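Side-chain contacts in aminopeptidase-like protein (PDB 5JM6), which probably acts as a zinc-dependent aminopeptidase of the M18 family and assembles into a dodecamer, with a link to selective autophagy through the Cvt pathway: residues Leu59-His64 and Phe69-Tyr74; Gly132-Leu137 and Leu309-Ala314; Ala475-Pro480 and Lys501-Phe506. All blocks are in the same frame, centred on the assembly; numbering follows the deposited sequence.

How the interactions relate
All three contacts follow one another along the chain; none nests in or crosses another. Interaction 1 comes first and closes the three-residue turn (65-67) between helices 55-64 and 68-81. Interaction 2 then bridges 171 residues, bringing the end of strand 127-133 of the mixed sheet, with its zinc ligand H133, against helix 305-320. Interaction 3 spans 20 residues and seats helix 495-514 on strand 473-481 of that sheet. Helix 305-320 is the common member: its W312 meets F61 and Y74 of interaction 1, and C310, A313 and A314 meet Y503 of interaction 3. I134 also packs on V71 and V72, so interactions 1 and 2 are directly joined; interactions 1 and 3 do not touch.

Interaction 1: residues Leu59-His64 and Phe69-Tyr74; sequences LDFMTH and FHVVDY
F61 points a ring edge at the face of Y74, a T-shaped (edge-to-face) pair with centroids 4.6 Å apart and planes at 53°. F61 CD1 does the touching, poised over the middle of the Y74 ring and 3.6 Å from Y74 CE1. CG of each is anti to its backbone nitrogen (chi1 164° for F61, 169° for Y74), which carries both rings between the helices of a helical hairpin; the axes of segments 59-64 and 69-74 approach to 10.5 Å. On the buried side V71 adds to the packing: its methyls approach F61 CZ, V71 CG1 from the edge of that ring at 4.1 Å. The Y74 hydroxyl bonds to W312 NE1 and K78 NZ, and the W312 ring stacks on F61. With an alanine in place of Y74, the edge of F61 would probably face a gap and W312 NE1 would lose its hydroxyl mate. Toward solvent the packing is loose: exposed H64 turns its imidazole back to its own helix, ND1 reaching D60 O at 3.3 Å, while H64 O lies 4.3 Å from H70 CD2. K308 of helix 305-320 borders the hairpin at V71, L194 of strand 190-196 at F69 and H70.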
loop_
_atom_site.group_PDB
_atom_site.type_symbol
_atom_site.label_atom_id
_atom_site.label_comp_id
_atom_site.label_asym_id
_atom_site.label_seq_id
_atom_site.Cartn_x
_atom_site.Cartn_y
_atom_site.Cartn_z
ATOM N N LEU A 59 48.544 -16.003 -14.642
ATOM C CA LEU A 59 47.516 -16.593 -15.489
ATOM C C LEU A 59 47.499 -18.110 -15.352
ATOM O O LEU A 59 46.458 -18.702 -15.068
ATOM C CB LEU A 59 47.726 -16.199 -16.951
ATOM C CG LEU A 59 47.317 -14.775 -17.331
ATOM C CD1 LEU A 59 47.589 -14.514 -18.803
ATOM C CD2 LEU A 59 45.851 -14.547 -17.006
ATOM N N ASP A 60 48.660 -18.732 -15.536
ATOM C CA ASP A 60 48.772 -20.183 -15.438
ATOM C C ASP A 60 48.408 -20.690 -14.050
ATOM O O ASP A 60 47.812 -21.757 -13.912
ATOM C CB ASP A 60 50.185 -20.641 -15.798
ATOM C CG ASP A 60 50.527 -20.386 -17.248
ATOM O OD1 ASP A 60 49.597 -20.345 -18.081
ATOM O OD2 ASP A 60 51.727 -20.232 -17.556
ATOM N N PHE A 61 48.771 -19.929 -13.024
ATOM C CA PHE A 61 48.415 -20.301 -11.662
ATOM C C PHE A 61 46.895 -20.382 -11.523
ATOM O O PHE A 61 46.362 -21.417 -11.124
ATOM C CB PHE A 61 49.011 -19.310 -10.657
ATOM C CG PHE A 61 48.399 -19.388 -9.288
ATOM C CD1 PHE A 61 48.600 -20.495 -8.481
ATOM C CD2 PHE A 61 47.633 -18.342 -8.803
ATOM C CE1 PHE A 61 48.036 -20.561 -7.219
ATOM C CE2 PHE A 61 47.069 -18.400 -7.545
ATOM C CZ PHE A 61 47.270 -19.511 -6.751
ATOM N N MET A 62 46.204 -19.305 -11.888
ATOM C CA MET A 62 44.748 -19.249 -11.778
ATOM C C MET A 62 44.060 -20.354 -12.575
ATOM O O MET A 62 43.101 -20.966 -12.105
ATOM C CB MET A 62 44.228 -17.887 -12.243
ATOM C CG MET A 62 44.707 -16.720 -11.400
ATOM S SD MET A 62 44.308 -16.903 -9.651
ATOM C CE MET A 62 42.520 -16.852 -9.696
ATOM N N THR A 63 44.558 -20.609 -13.777
ATOM C CA THR A 63 43.943 -21.582 -14.667
ATOM C C THR A 63 43.988 -23.009 -14.111
ATOM O O THR A 63 42.989 -23.726 -14.140
ATOM C CB THR A 63 44.621 -21.549 -16.054
ATOM O OG1 THR A 63 44.313 -20.309 -16.704
ATOM C CG2 THR A 63 44.142 -22.702 -16.921
ATOM N N HIS A 64 45.150 -23.421 -13.620
ATOM C CA HIS A 64 45.368 -24.820 -13.250
ATOM C C HIS A 64 45.260 -25.172 -11.760
ATOM O O HIS A 64 45.591 -26.290 -11.365
ATOM C CB HIS A 64 46.711 -25.262 -13.819
ATOM C CG HIS A 64 46.746 -25.214 -15.314
ATOM N ND1 HIS A 64 47.427 -24.242 -16.014
ATOM C CD2 HIS A 64 46.127 -25.981 -16.241
ATOM C CE1 HIS A 64 47.253 -24.433 -17.310
ATOM N NE2 HIS A 64 46.467 -25.482 -17.475
ATOM N N PHE A 69 42.758 -26.616 -2.255
ATOM C CA PHE A 69 43.691 -27.729 -2.101
ATOM C C PHE A 69 44.750 -27.745 -3.195
ATOM O O PHE A 69 45.873 -28.192 -2.970
ATOM C CB PHE A 69 42.943 -29.058 -2.085
ATOM C CG PHE A 69 41.889 -29.133 -1.031
ATOM C CD1 PHE A 69 42.236 -29.182 0.307
ATOM C CD2 PHE A 69 40.550 -29.143 -1.376
ATOM C CE1 PHE A 69 41.266 -29.244 1.284
ATOM C CE2 PHE A 69 39.575 -29.207 -0.404
ATOM C CZ PHE A 69 39.933 -29.257 0.927
ATOM N N HIS A 70 44.396 -27.268 -4.382
ATOM C CA HIS A 70 45.382 -27.149 -5.443
ATOM C C HIS A 70 46.364 -26.028 -5.130
ATOM O O HIS A 70 47.551 -26.132 -5.435
ATOM C CB HIS A 70 44.709 -26.906 -6.793
ATOM C CG HIS A 70 44.011 -28.110 -7.340
ATOM N ND1 HIS A 70 42.737 -28.471 -6.957
ATOM C CD2 HIS A 70 44.416 -29.046 -8.231
ATOM C CE1 HIS A 70 42.384 -29.573 -7.593
ATOM N NE2 HIS A 70 43.384 -29.943 -8.373
ATOM N N VAL A 71 45.872 -24.964 -4.506
ATOM C CA VAL A 71 46.712 -23.810 -4.213
ATOM C C VAL A 71 47.825 -24.156 -3.227
ATOM O O VAL A 71 48.979 -23.788 -3.439
ATOM C CB VAL A 71 45.879 -22.640 -3.667
ATOM C CG1 VAL A 71 46.783 -21.497 -3.227
ATOM C CG2 VAL A 71 44.905 -22.171 -4.725
ATOM N N VAL A 72 47.488 -24.873 -2.160
ATOM C CA VAL A 72 48.501 -25.274 -1.191
ATOM C C VAL A 72 49.492 -26.245 -1.831
ATOM O O VAL A 72 50.695 -26.165 -1.584
ATOM C CB VAL A 72 47.867 -25.900 0.066
ATOM C CG1 VAL A 72 48.890 -26.709 0.853
ATOM C CG2 VAL A 72 47.271 -24.812 0.939
ATOM N N ASP A 73 48.991 -27.139 -2.678
ATOM C CA ASP A 73 49.859 -28.076 -3.381
ATOM C C ASP A 73 50.803 -27.340 -4.332
ATOM O O ASP A 73 51.954 -27.733 -4.504
ATOM C CB ASP A 73 49.030 -29.107 -4.146
ATOM C CG ASP A 73 49.887 -30.168 -4.804
ATOM O OD1 ASP A 73 50.502 -30.970 -4.071
ATOM O OD2 ASP A 73 49.943 -30.203 -6.051
ATOM N N TYR A 74 50.305 -26.266 -4.940
ATOM C CA TYR A 74 51.101 -25.427 -5.833
ATOM C C TYR A 74 52.219 -24.731 -5.066
ATOM O O TYR A 74 53.375 -24.736 -5.488
ATOM C CB TYR A 74 50.199 -24.400 -6.528
ATOM C CG TYR A 74 50.903 -23.286 -7.285
ATOM C CD1 TYR A 74 51.326 -22.131 -6.634
ATOM C CD2 TYR A 74 51.103 -23.371 -8.657
ATOM C CE1 TYR A 74 51.954 -21.108 -7.322
ATOM C CE2 TYR A 74 51.728 -22.350 -9.354
ATOM C CZ TYR A 74 52.151 -21.221 -8.683
ATOM O OH TYR A 74 52.772 -20.203 -9.373
#

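Interaction 2: residues Gly132-Leu137 and Leu309-Ala314; sequences GHIDAL and LCSWAA. With ZN (zinc ion), chain H.
S311 OG lies between two backbone carbonyls, H133 O across the contact at 3.0 Å and D307 O one turn back on its own helix; its one proton can serve only one at a time, and either bond would be weak. The hydroxyl is anti to the serine carbonyl carbon (chi1 -70°), which turns it onto the strand end, where the I134 branch methyl CG2 closes in on S311 CB at 3.5 Å. The neighbouring H133 directs its side chain away from helix 305-320 and binds zinc through NE2 at 2.1 Å, with D306 and D391 completing the protein ligands. The end of strand 127-133 carries the His-X-Asp sequence found in metal-dependent exopeptidases of this clan, and D135 works as a second-shell residue. H133 ND1 donates to D135 OD1 at 2.8 Å, meeting the carboxylate 37° above its plane, and makes a weaker bond to D135 O, so the far side of the imidazole is held while NE2 faces the metal. D135 is itself fixed, OD1 by the backbone N of E339 and OD2 by Y161 OH. D307 of helix 305-320 bonds H133 N, while G132 and I134 pair through their backbones with strand 330-336.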
loop_
_atom_site.group_PDB
_atom_site.type_symbol
_atom_site.label_atom_id
_atom_site.label_comp_id
_atom_site.label_asym_id
_atom_site.label_seq_id
_atom_site.Cartn_x
_atom_site.Cartn_y
_atom_site.Cartn_z
ATOM N N GLY A 132 46.898 -13.654 4.135
ATOM C CA GLY A 132 45.870 -13.606 3.112
ATOM C C GLY A 132 45.043 -14.874 3.163
ATOM O O GLY A 132 45.357 -15.785 3.929
ATOM N N HIS A 133 43.982 -14.941 2.362
ATOM C CA HIS A 133 43.176 -16.156 2.298
ATOM C C HIS A 133 43.148 -16.728 0.885
ATOM O O HIS A 133 43.130 -15.990 -0.089
ATOM C CB HIS A 133 41.753 -15.900 2.809
ATOM C CG HIS A 133 40.918 -15.026 1.921
ATOM N ND1 HIS A 133 40.051 -15.537 0.979
ATOM C CD2 HIS A 133 40.780 -13.681 1.867
ATOM C CE1 HIS A 133 39.434 -14.544 0.366
ATOM N NE2 HIS A 133 39.858 -13.406 0.885
ATOM N N ILE A 134 43.261 -18.047 0.777
ATOM C CA ILE A 134 43.197 -18.710 -0.523
ATOM C C ILE A 134 41.892 -19.453 -0.838
ATOM O O ILE A 134 41.811 -20.150 -1.850
ATOM C CB ILE A 134 44.381 -19.665 -0.703
ATOM C CG1 ILE A 134 44.537 -20.576 0.508
ATOM C CG2 ILE A 134 45.657 -18.867 -0.911
ATOM C CD1 ILE A 134 45.577 -21.646 0.299
ATOM N N ASP A 135 40.896 -19.366 0.036
ATOM C CA ASP A 135 39.574 -19.872 -0.322
ATOM C C ASP A 135 38.880 -18.860 -1.226
ATOM O O ASP A 135 39.187 -17.669 -1.184
ATOM C CB ASP A 135 38.720 -20.142 0.916
ATOM C CG ASP A 135 38.247 -18.869 1.580
ATOM O OD1 ASP A 135 39.095 -17.996 1.861
ATOM O OD2 ASP A 135 37.026 -18.736 1.808
ATOM N N ALA A 136 37.923 -19.326 -2.016
ATOM C CA ALA A 136 37.164 -18.468 -2.912
ATOM C C ALA A 136 35.715 -18.911 -2.917
ATOM O O ALA A 136 35.426 -20.040 -2.574
ATOM C CB ALA A 136 37.738 -18.531 -4.309
ATOM N N LEU A 137 34.799 -18.035 -3.307
ATOM C CA LEU A 137 33.400 -18.422 -3.339
ATOM C C LEU A 137 33.304 -19.571 -4.314
ATOM O O LEU A 137 33.823 -19.493 -5.413
ATOM C CB LEU A 137 32.530 -17.262 -3.806
ATOM C CG LEU A 137 32.097 -16.266 -2.736
ATOM C CD1 LEU A 137 33.306 -15.525 -2.201
ATOM C CD2 LEU A 137 31.106 -15.287 -3.326
ATOM N N LEU A 309 44.589 -13.675 -5.724
ATOM C CA LEU A 309 45.464 -12.629 -6.257
ATOM C C LEU A 309 46.442 -12.062 -5.221
ATOM O O LEU A 309 47.649 -12.062 -5.455
ATOM C CB LEU A 309 44.625 -11.495 -6.855
ATOM C CG LEU A 309 45.349 -10.234 -7.340
ATOM C CD1 LEU A 309 46.512 -10.569 -8.259
ATOM C CD2 LEU A 309 44.377 -9.311 -8.052
ATOM N N CYS A 310 45.940 -11.572 -4.089
ATOM C CA CYS A 310 46.835 -11.018 -3.071
ATOM C C CYS A 310 47.698 -12.110 -2.448
ATOM O O CYS A 310 48.861 -11.878 -2.119
ATOM C CB CYS A 310 46.054 -10.289 -1.975
ATOM S SG CYS A 310 45.364 -8.690 -2.460
ATOM N N SER A 311 47.128 -13.300 -2.291
ATOM C CA SER A 311 47.872 -14.421 -1.732
ATOM C C SER A 311 49.023 -14.833 -2.642
ATOM O O SER A 311 50.147 -15.019 -2.179
ATOM C CB SER A 311 46.951 -15.615 -1.487
ATOM O OG SER A 311 46.062 -15.357 -0.416
ATOM N N TRP A 312 48.744 -14.972 -3.935
ATOM C CA TRP A 312 49.773 -15.404 -4.873
ATOM C C TRP A 312 50.914 -14.397 -4.944
ATOM O O TRP A 312 52.082 -14.780 -4.989
ATOM C CB TRP A 312 49.186 -15.624 -6.265
ATOM C CG TRP A 312 50.172 -16.195 -7.230
ATOM C CD1 TRP A 312 50.540 -17.503 -7.348
ATOM C CD2 TRP A 312 50.923 -15.475 -8.212
ATOM N NE1 TRP A 312 51.475 -17.643 -8.346
ATOM C CE2 TRP A 312 51.727 -16.412 -8.893
ATOM C CE3 TRP A 312 50.995 -14.129 -8.584
ATOM C CZ2 TRP A 312 52.589 -16.047 -9.923
ATOM C CZ3 TRP A 312 51.852 -13.769 -9.607
ATOM C CH2 TRP A 312 52.638 -14.723 -10.264
ATOM N N ALA A 313 50.575 -13.113 -4.943
ATOM C CA ALA A 313 51.585 -12.061 -4.993
ATOM C C ALA A 313 52.424 -12.049 -3.718
ATOM O O ALA A 313 53.630 -11.806 -3.762
ATOM C CB ALA A 313 50.935 -10.707 -5.218
ATOM N N ALA A 314 51.779 -12.310 -2.584
ATOM C CA ALA A 314 52.483 -12.399 -1.309
ATOM C C ALA A 314 53.444 -13.581 -1.318
ATOM O O ALA A 314 54.605 -13.453 -0.928
ATOM C CB ALA A 314 51.495 -12.521 -0.161
HETATM ZN ZN ZN H . 38.918 -11.558 0.393
#

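Interaction 3: residues Ala475-Pro480 and Lys501-Phe506; sequences ADVGIP and KFYKGF
V477 drives one methyl, CG1, against two successive aromatic residues of the helix, F502 and Y503. This is strand-to-helix packing in the M18 aminopeptidase fold: strand 473-481 belongs to the central mixed sheet, and helix 495-514 lies against its face. The two rings leave the helix differently, F502 anti to its own amide nitrogen (chi1 167°) and Y503 anti to its carbonyl carbon (chi1 -66°). They converge beside V477. F502 comes in obliquely and brings CE2 to 3.7 Å from V477 CG1, whereas Y503 runs past V477 in the opposite sense and offers its edge, with Y503 CE1 at 4.0 Å from the same methyl. Y503 CE1 also sits in the plane of the F502 ring, 3.8 Å from F502 CD2, so the two neighbouring aromatics also touch each other. Farther along the strand, the Y503 ring extends its hydroxyl toward I479, with OH 4.3 Å from I479 CG1, a plain van der Waals approach. V416, V388 and L436 add further apolar contacts to V477, the first also to F502. Y503 in turn lies against helix 305-320, where its ring atom CD2 comes within 3.5 Å of A314 N.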
loop_
_atom_site.group_PDB
_atom_site.type_symbol
_atom_site.label_atom_id
_atom_site.label_comp_id
_atom_site.label_asym_id
_atom_site.label_seq_id
_atom_site.Cartn_x
_atom_site.Cartn_y
_atom_site.Cartn_z
ATOM N N ALA A 475 48.366 -3.302 9.086
ATOM C CA ALA A 475 47.628 -2.513 8.107
ATOM C C ALA A 475 46.845 -3.428 7.179
ATOM O O ALA A 475 47.243 -4.571 6.945
ATOM C CB ALA A 475 48.570 -1.634 7.307
ATOM N N ASP A 476 45.726 -2.934 6.658
ATOM C CA ASP A 476 45.031 -3.654 5.599
ATOM C C ASP A 476 45.392 -3.096 4.240
ATOM O O ASP A 476 45.304 -1.895 3.985
ATOM C CB ASP A 476 43.515 -3.632 5.772
ATOM C CG ASP A 476 43.029 -4.711 6.707
ATOM O OD1 ASP A 476 43.369 -4.671 7.901
ATOM O OD2 ASP A 476 42.384 -5.660 6.219
ATOM N N VAL A 477 45.771 -4.009 3.364
ATOM C CA VAL A 477 46.391 -3.674 2.105
ATOM C C VAL A 477 45.720 -4.494 1.014
ATOM O O VAL A 477 45.397 -5.658 1.227
ATOM C CB VAL A 477 47.906 -3.947 2.185
ATOM C CG1 VAL A 477 48.516 -4.099 0.839
ATOM C CG2 VAL A 477 48.599 -2.843 2.968
ATOM N N GLY A 478 45.476 -3.896 -0.144
ATOM C CA GLY A 478 44.863 -4.665 -1.204
ATOM C C GLY A 478 45.162 -4.228 -2.614
ATOM O O GLY A 478 45.406 -3.056 -2.897
ATOM N N ILE A 479 45.110 -5.206 -3.509
ATOM C CA ILE A 479 45.257 -4.973 -4.931
ATOM C C ILE A 479 43.862 -4.712 -5.479
ATOM O O ILE A 479 42.937 -5.477 -5.206
ATOM C CB ILE A 479 45.923 -6.172 -5.632
ATOM C CG1 ILE A 479 47.264 -6.491 -4.962
ATOM C CG2 ILE A 479 46.109 -5.902 -7.116
ATOM C CD1 ILE A 479 47.989 -7.674 -5.562
ATOM N N PRO A 480 43.694 -3.612 -6.226
ATOM C CA PRO A 480 42.357 -3.218 -6.677
ATOM C C PRO A 480 41.756 -4.198 -7.676
ATOM O O PRO A 480 42.475 -4.821 -8.458
ATOM C CB PRO A 480 42.595 -1.852 -7.324
ATOM C CG PRO A 480 44.019 -1.879 -7.738
ATOM C CD PRO A 480 44.731 -2.672 -6.686
ATOM N N LYS A 501 55.804 -6.741 -6.192
ATOM C CA LYS A 501 56.793 -5.682 -6.036
ATOM C C LYS A 501 56.637 -4.977 -4.689
ATOM O O LYS A 501 57.620 -4.750 -3.986
ATOM C CB LYS A 501 56.683 -4.672 -7.177
ATOM C CG LYS A 501 57.811 -3.663 -7.207
ATOM C CD LYS A 501 57.539 -2.586 -8.235
ATOM C CE LYS A 501 58.735 -1.669 -8.395
ATOM N NZ LYS A 501 58.463 -0.589 -9.380
ATOM N N PHE A 502 55.401 -4.650 -4.322
ATOM C CA PHE A 502 55.161 -3.980 -3.049
ATOM C C PHE A 502 55.421 -4.888 -1.851
ATOM O O PHE A 502 56.067 -4.476 -0.887
ATOM C CB PHE A 502 53.735 -3.443 -2.964
ATOM C CG PHE A 502 53.350 -3.019 -1.579
ATOM C CD1 PHE A 502 53.880 -1.865 -1.026
ATOM C CD2 PHE A 502 52.484 -3.786 -0.818
ATOM C CE1 PHE A 502 53.543 -1.476 0.254
ATOM C CE2 PHE A 502 52.142 -3.402 0.463
ATOM C CZ PHE A 502 52.673 -2.245 1.000
ATOM N N TYR A 503 54.900 -6.111 -1.898
ATOM C CA TYR A 503 55.078 -7.045 -0.791
ATOM C C TYR A 503 56.550 -7.372 -0.574
ATOM O O TYR A 503 57.013 -7.427 0.564
ATOM C CB TYR A 503 54.298 -8.335 -1.028
ATOM C CG TYR A 503 52.802 -8.172 -1.044
ATOM C CD1 TYR A 503 52.164 -7.309 -0.163
ATOM C CD2 TYR A 503 52.025 -8.884 -1.945
ATOM C CE1 TYR A 503 50.792 -7.163 -0.180
ATOM C CE2 TYR A 503 50.659 -8.745 -1.972
ATOM C CZ TYR A 503 50.046 -7.884 -1.089
ATOM O OH TYR A 503 48.680 -7.748 -1.122
ATOM N N LYS A 504 57.281 -7.594 -1.664
ATOM C CA LYS A 504 58.714 -7.838 -1.558
ATOM C C LYS A 504 59.392 -6.641 -0.906
ATOM O O LYS A 504 60.303 -6.799 -0.096
ATOM C CB LYS A 504 59.349 -8.112 -2.923
ATOM C CG LYS A 504 60.849 -8.380 -2.831
ATOM C CD LYS A 504 61.526 -8.365 -4.189
ATOM C CE LYS A 504 62.989 -7.950 -4.073
ATOM N NZ LYS A 504 63.907 -9.086 -3.775
ATOM N N GLY A 505 58.932 -5.445 -1.263
ATOM C CA GLY A 505 59.448 -4.229 -0.670
ATOM C C GLY A 505 59.258 -4.217 0.833
ATOM O O GLY A 505 60.152 -3.818 1.578
ATOM N N PHE A 506 58.092 -4.668 1.281
ATOM C CA PHE A 506 57.784 -4.704 2.705
ATOM C C PHE A 506 58.673 -5.696 3.453
ATOM O O PHE A 506 59.320 -5.332 4.435
ATOM C CB PHE A 506 56.307 -5.039 2.916
ATOM C CG PHE A 506 55.975 -5.473 4.313
ATOM C CD1 PHE A 506 55.891 -4.549 5.342
ATOM C CD2 PHE A 506 55.735 -6.807 4.595
ATOM C CE1 PHE A 506 55.583 -4.953 6.627
ATOM C CE2 PHE A 506 55.425 -7.216 5.876
ATOM C CZ PHE A 506 55.349 -6.288 6.895
#